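Long-range contact in PhnB protein (PDB 3OMS), which is of unestablished activity but belongs to the PhnB-like branch of the glyoxalase superfamily and is named a putative 3-demethylubiquinone-9 3-methyltransferase: residues Phe32-Tyr43 against Thr53-Gly63. Residues are numbered along the deposited sequence; the frame is centred on the assembly and turned at random.
Sequences FDQSEIVSISRY and TVIHATFTLNG
V38 and S39 both donate their backbone N-H to T58 O, at 2.9 Å from V38 N and 3.2 Å from S39 N, and both arrive from the same face of its carbonyl plane; T58 N donates back to S39 O. Two consecutive residues facing one define a classic beta bulge in this antiparallel hairpin, whose strands 37-42 and 56-61 run with their directions 177° apart. A second classic bulge sets I55 and H56 against S41: S41 O accepts from I55 N, while H56 O takes S41 N at 2.9 Å on a nearly straight bond. In the modelled copies, one of two for each residue, S41 CB lies over a face of the H56 imidazole, a tentative CH-pi contact.

Toward N62, side chains join the backbone in the pairing. T60 N donates to E36 O, T60 OG1 accepts from E36 N at 3.0 Å, S35 OG accepts from N62 N at 171°, and N62 ND2 reaches D33 O at 3.2 Å from above the carbonyl plane; a water joins Q34 O to T60 OG1. At the other end Y43 N binds T53 O at 2.8 Å, and I55 CG1 sits 3.5 Å from the Y43 ring centroid, almost on its normal, while another water spans Y43 OH and I55 O.

I37, I40, A57 and F59 face helix 21-29, where R42 NH2 forms a salt bridge with E22. Strand 11-17, that helix and strands 37-42, 54-61 and 64-70 form a beta-alpha-beta-beta-beta unit, as in the glyoxalase fold. Within its chain's sheet 37-42 is an edge strand; 54-61 lies between it and 64-70, where backbone hydrogen bonds pair A57 with C68 and F59 with F66.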
loop_
_atom_site.group_PDB
_atom_site.type_symbol
_atom_site.label_atom_id
_atom_site.label_comp_id
_atom_site.label_asym_id
_atom_site.label_seq_id
_atom_site.Cartn_x
_atom_site.Cartn_y
_atom_site.Cartn_z
ATOM N N PHE A 32 1.497 -17.193 -2.555
ATOM C CA PHE A 32 0.053 -17.252 -2.642
ATOM C C PHE A 32 -0.373 -17.936 -3.929
ATOM O O PHE A 32 0.329 -17.888 -4.954
ATOM C CB PHE A 32 -0.550 -15.823 -2.618
ATOM C CG PHE A 32 -0.112 -14.997 -1.450
ATOM C CD1 PHE A 32 -0.646 -15.226 -0.187
ATOM C CD2 PHE A 32 0.830 -13.987 -1.596
ATOM C CE1 PHE A 32 -0.213 -14.474 0.907
ATOM C CE2 PHE A 32 1.268 -13.247 -0.505
ATOM C CZ PHE A 32 0.744 -13.479 0.737
ATOM N N ASP A 33 -1.531 -18.575 -3.865
ATOM C CA ASP A 33 -2.127 -19.156 -5.044
ATOM C C ASP A 33 -2.465 -18.058 -6.035
ATOM O O ASP A 33 -2.803 -16.945 -5.620
ATOM C CB ASP A 33 -3.408 -19.908 -4.686
ATOM C CG ASP A 33 -3.607 -21.078 -5.555
ATOM O OD1 ASP A 33 -2.849 -22.067 -5.330
ATOM O OD2 ASP A 33 -4.484 -21.005 -6.464
ATOM N N GLN A 34 -2.389 -18.408 -7.326
ATOM C CA GLN A 34 -2.804 -17.549 -8.440
ATOM C C GLN A 34 -2.095 -16.212 -8.399
ATOM O O GLN A 34 -2.705 -15.128 -8.468
ATOM C CB GLN A 34 -4.314 -17.408 -8.487
ATOM C CG GLN A 34 -4.968 -18.626 -9.129
ATOM C CD GLN A 34 -6.395 -18.745 -8.743
ATOM O OE1 GLN A 34 -7.290 -18.555 -9.564
ATOM N NE2 GLN A 34 -6.632 -19.059 -7.472
ATOM N N SER A 35 -0.775 -16.322 -8.321
ATOM C CA SER A 35 0.088 -15.158 -8.296
ATOM C C SER A 35 1.176 -15.342 -9.342
ATOM O O SER A 35 1.895 -16.370 -9.350
ATOM C CB SER A 35 0.693 -15.005 -6.917
ATOM O OG SER A 35 -0.325 -15.033 -5.955
ATOM N N GLU A 36 1.322 -14.379 -10.237
ATOM C CA GLU A 36 2.385 -14.484 -11.241
ATOM C C GLU A 36 2.882 -13.145 -11.701
ATOM O O GLU A 36 2.196 -12.117 -11.583
ATOM C CB GLU A 36 1.883 -15.284 -12.446
ATOM C CG GLU A 36 0.509 -14.990 -12.805
ATOM C CD GLU A 36 -0.146 -16.080 -13.654
ATOM O OE1 GLU A 36 0.239 -17.269 -13.615
ATOM O OE2 GLU A 36 -1.099 -15.754 -14.353
ATOM N N ILE A 37 4.082 -13.160 -12.239
ATOM C CA ILE A 37 4.591 -12.002 -12.924
ATOM C C ILE A 37 3.843 -11.860 -14.244
ATOM O O ILE A 37 3.637 -12.836 -14.938
ATOM C CB ILE A 37 6.110 -12.052 -13.122
ATOM C CG1 ILE A 37 6.793 -12.026 -11.712
ATOM C CG2 ILE A 37 6.565 -10.827 -13.911
ATOM C CD1 ILE A 37 8.226 -12.326 -11.730
ATOM N N VAL A 38 3.323 -10.657 -14.479
ATOM C CA VAL A 38 2.574 -10.317 -15.701
ATOM C C VAL A 38 3.493 -9.718 -16.779
ATOM O O VAL A 38 3.487 -10.151 -17.950
ATOM C CB VAL A 38 1.360 -9.353 -15.406
ATOM C CG1 VAL A 38 0.720 -8.888 -16.723
ATOM C CG2 VAL A 38 0.301 -10.093 -14.547
ATOM N N SER A 39 4.243 -8.687 -16.383
ATOM C CA SER A 39 5.122 -7.950 -17.295
ATOM C C SER A 39 6.316 -7.431 -16.541
ATOM O O SER A 39 6.213 -7.110 -15.341
ATOM C CB SER A 39 4.390 -6.785 -17.965
ATOM O OG SER A 39 3.876 -5.846 -17.035
ATOM N N ILE A 40 7.451 -7.329 -17.219
ATOM C CA ILE A 40 8.658 -6.788 -16.556
ATOM C C ILE A 40 9.551 -6.175 -17.610
ATOM O O ILE A 40 9.811 -6.810 -18.650
ATOM C CB ILE A 40 9.419 -7.892 -15.757
ATOM C CG1 ILE A 40 10.736 -7.346 -15.156
ATOM C CG2 ILE A 40 9.716 -9.121 -16.676
ATOM C CD1 ILE A 40 11.350 -8.223 -14.062
ATOM N N SER A 41 9.965 -4.922 -17.409
ATOM C CA SER A 41 11.002 -4.325 -18.262
ATOM C C SER A 41 12.172 -3.905 -17.379
ATOM O O SER A 41 11.978 -3.478 -16.233
ATOM C CB SER A 41 10.468 -3.135 -19.058
ATOM O OG SER A 41 9.753 -2.276 -18.200
ATOM N N ARG A 42 13.386 -4.088 -17.910
ATOM C CA ARG A 42 14.639 -3.899 -17.180
ATOM C C ARG A 42 15.535 -2.924 -17.914
ATOM O O ARG A 42 15.542 -2.898 -19.141
ATOM C CB ARG A 42 15.388 -5.219 -17.091
ATOM C CG ARG A 42 14.606 -6.331 -16.443
ATOM C CD ARG A 42 15.475 -7.553 -16.246
ATOM N NE ARG A 42 14.704 -8.689 -15.747
ATOM C CZ ARG A 42 14.036 -9.550 -16.522
ATOM N NH1 ARG A 42 14.004 -9.386 -17.834
ATOM N NH2 ARG A 42 13.375 -10.577 -15.977
ATOM N N TYR A 43 16.312 -2.156 -17.152
ATOM C CA TYR A 43 17.178 -1.146 -17.711
ATOM C C TYR A 43 18.275 -1.828 -18.501
ATOM O O TYR A 43 18.882 -2.794 -18.014
ATOM C CB TYR A 43 17.796 -0.273 -16.604
ATOM C CG TYR A 43 16.820 0.732 -16.039
ATOM C CD1 TYR A 43 16.452 1.865 -16.780
ATOM C CD2 TYR A 43 16.222 0.518 -14.810
ATOM C CE1 TYR A 43 15.573 2.782 -16.272
ATOM C CE2 TYR A 43 15.321 1.423 -14.286
ATOM C CZ TYR A 43 15.007 2.552 -15.021
ATOM O OH TYR A 43 14.104 3.433 -14.495
ATOM N N THR A 53 18.149 -3.846 -13.542
ATOM C CA THR A 53 17.128 -3.496 -12.558
ATOM C C THR A 53 15.795 -3.181 -13.260
ATOM O O THR A 53 15.759 -2.904 -14.475
ATOM C CB THR A 53 17.553 -2.302 -11.645
ATOM O OG1 THR A 53 17.581 -1.094 -12.421
ATOM C CG2 THR A 53 18.922 -2.599 -10.988
ATOM N N VAL A 54 14.712 -3.195 -12.482
ATOM C CA VAL A 54 13.354 -3.060 -13.033
ATOM C C VAL A 54 12.974 -1.602 -13.341
ATOM O O VAL A 54 12.910 -0.732 -12.443
ATOM C CB VAL A 54 12.330 -3.693 -12.094
ATOM C CG1 VAL A 54 10.847 -3.442 -12.549
ATOM C CG2 VAL A 54 12.605 -5.208 -11.955
ATOM N N ILE A 55 12.695 -1.339 -14.609
ATOM C CA ILE A 55 12.063 -0.103 -15.010
ATOM C C ILE A 55 10.630 -0.052 -14.471
ATOM O O ILE A 55 10.226 0.890 -13.775
ATOM C CB ILE A 55 11.988 0.048 -16.547
ATOM C CG1 ILE A 55 13.368 -0.052 -17.219
ATOM C CG2 ILE A 55 11.358 1.388 -16.924
ATOM C CD1 ILE A 55 13.276 -0.001 -18.796
ATOM N N HIS A 56 9.853 -1.074 -14.826
ATOM C CA HIS A 56 8.499 -1.241 -14.321
ATOM C C HIS A 56 8.157 -2.718 -14.422
ATOM O O HIS A 56 8.617 -3.383 -15.354
ATOM C CB HIS A 56 7.496 -0.358 -15.088
ATOM C CG HIS A 56 7.414 -0.636 -16.561
ATOM N ND1 HIS A 56 6.679 -1.680 -17.083
ATOM C CD2 HIS A 56 7.946 0.016 -17.623
ATOM C CE1 HIS A 56 6.778 -1.671 -18.402
ATOM N NE2 HIS A 56 7.540 -0.651 -18.756
ATOM N N ALA A 57 7.375 -3.205 -13.467
ATOM C CA ALA A 57 6.844 -4.572 -13.499
ATOM C C ALA A 57 5.459 -4.609 -12.869
ATOM O O ALA A 57 5.173 -3.855 -11.908
ATOM C CB ALA A 57 7.799 -5.550 -12.775
ATOM N N THR A 58 4.603 -5.482 -13.415
ATOM C CA THR A 58 3.257 -5.745 -12.897
ATOM C C THR A 58 3.188 -7.202 -12.554
ATOM O O THR A 58 3.672 -8.046 -13.297
ATOM C CB THR A 58 2.171 -5.413 -13.910
ATOM O OG1 THR A 58 2.216 -4.012 -14.185
ATOM C CG2 THR A 58 0.736 -5.859 -13.442
ATOM N N PHE A 59 2.613 -7.508 -11.391
ATOM C CA PHE A 59 2.421 -8.894 -10.971
ATOM C C PHE A 59 1.132 -9.015 -10.237
ATOM O O PHE A 59 0.589 -8.007 -9.755
ATOM C CB PHE A 59 3.568 -9.375 -10.089
ATOM C CG PHE A 59 3.762 -8.602 -8.823
ATOM C CD1 PHE A 59 3.466 -9.181 -7.566
ATOM C CD2 PHE A 59 4.365 -7.329 -8.845
ATOM C CE1 PHE A 59 3.712 -8.483 -6.378
ATOM C CE2 PHE A 59 4.572 -6.622 -7.640
ATOM C CZ PHE A 59 4.247 -7.208 -6.410
ATOM N N THR A 60 0.630 -10.243 -10.101
ATOM C CA THR A 60 -0.582 -10.453 -9.338
ATOM C C THR A 60 -0.248 -11.214 -8.030
ATOM O O THR A 60 0.692 -12.003 -7.972
ATOM C CB THR A 60 -1.621 -11.231 -10.113
ATOM O OG1 THR A 60 -1.046 -12.496 -10.523
ATOM C CG2 THR A 60 -2.133 -10.431 -11.301
ATOM N N LEU A 61 -1.010 -10.905 -6.978
ATOM C CA LEU A 61 -1.065 -11.713 -5.787
ATOM C C LEU A 61 -2.516 -12.116 -5.598
ATOM O O LEU A 61 -3.416 -11.264 -5.426
ATOM C CB LEU A 61 -0.504 -10.929 -4.595
ATOM C CG LEU A 61 0.954 -10.425 -4.622
ATOM C CD1 LEU A 61 1.282 -9.613 -3.351
ATOM C CD2 LEU A 61 2.005 -11.570 -4.852
ATOM N N ASN A 62 -2.767 -13.415 -5.727
ATOM C CA ASN A 62 -4.115 -13.960 -5.746
ATOM C C ASN A 62 -5.016 -13.204 -6.677
ATOM O O ASN A 62 -6.136 -12.861 -6.303
ATOM C CB ASN A 62 -4.703 -13.957 -4.330
ATOM C CG ASN A 62 -5.870 -14.948 -4.142
ATOM O OD1 ASN A 62 -6.966 -14.540 -3.755
ATOM N ND2 ASN A 62 -5.648 -16.228 -4.423
ATOM N N GLY A 63 -4.552 -12.927 -7.887
ATOM C CA GLY A 63 -5.418 -12.304 -8.874
ATOM C C GLY A 63 -5.402 -10.774 -8.837
ATOM O O GLY A 63 -5.832 -10.177 -9.793
HETATM O O HOH W 1 -3.252 -13.942 -11.413
HETATM O O HOH W 2 5.257 -3.713 -16.531
HETATM O O HOH W 3 12.405 2.307 -12.526
#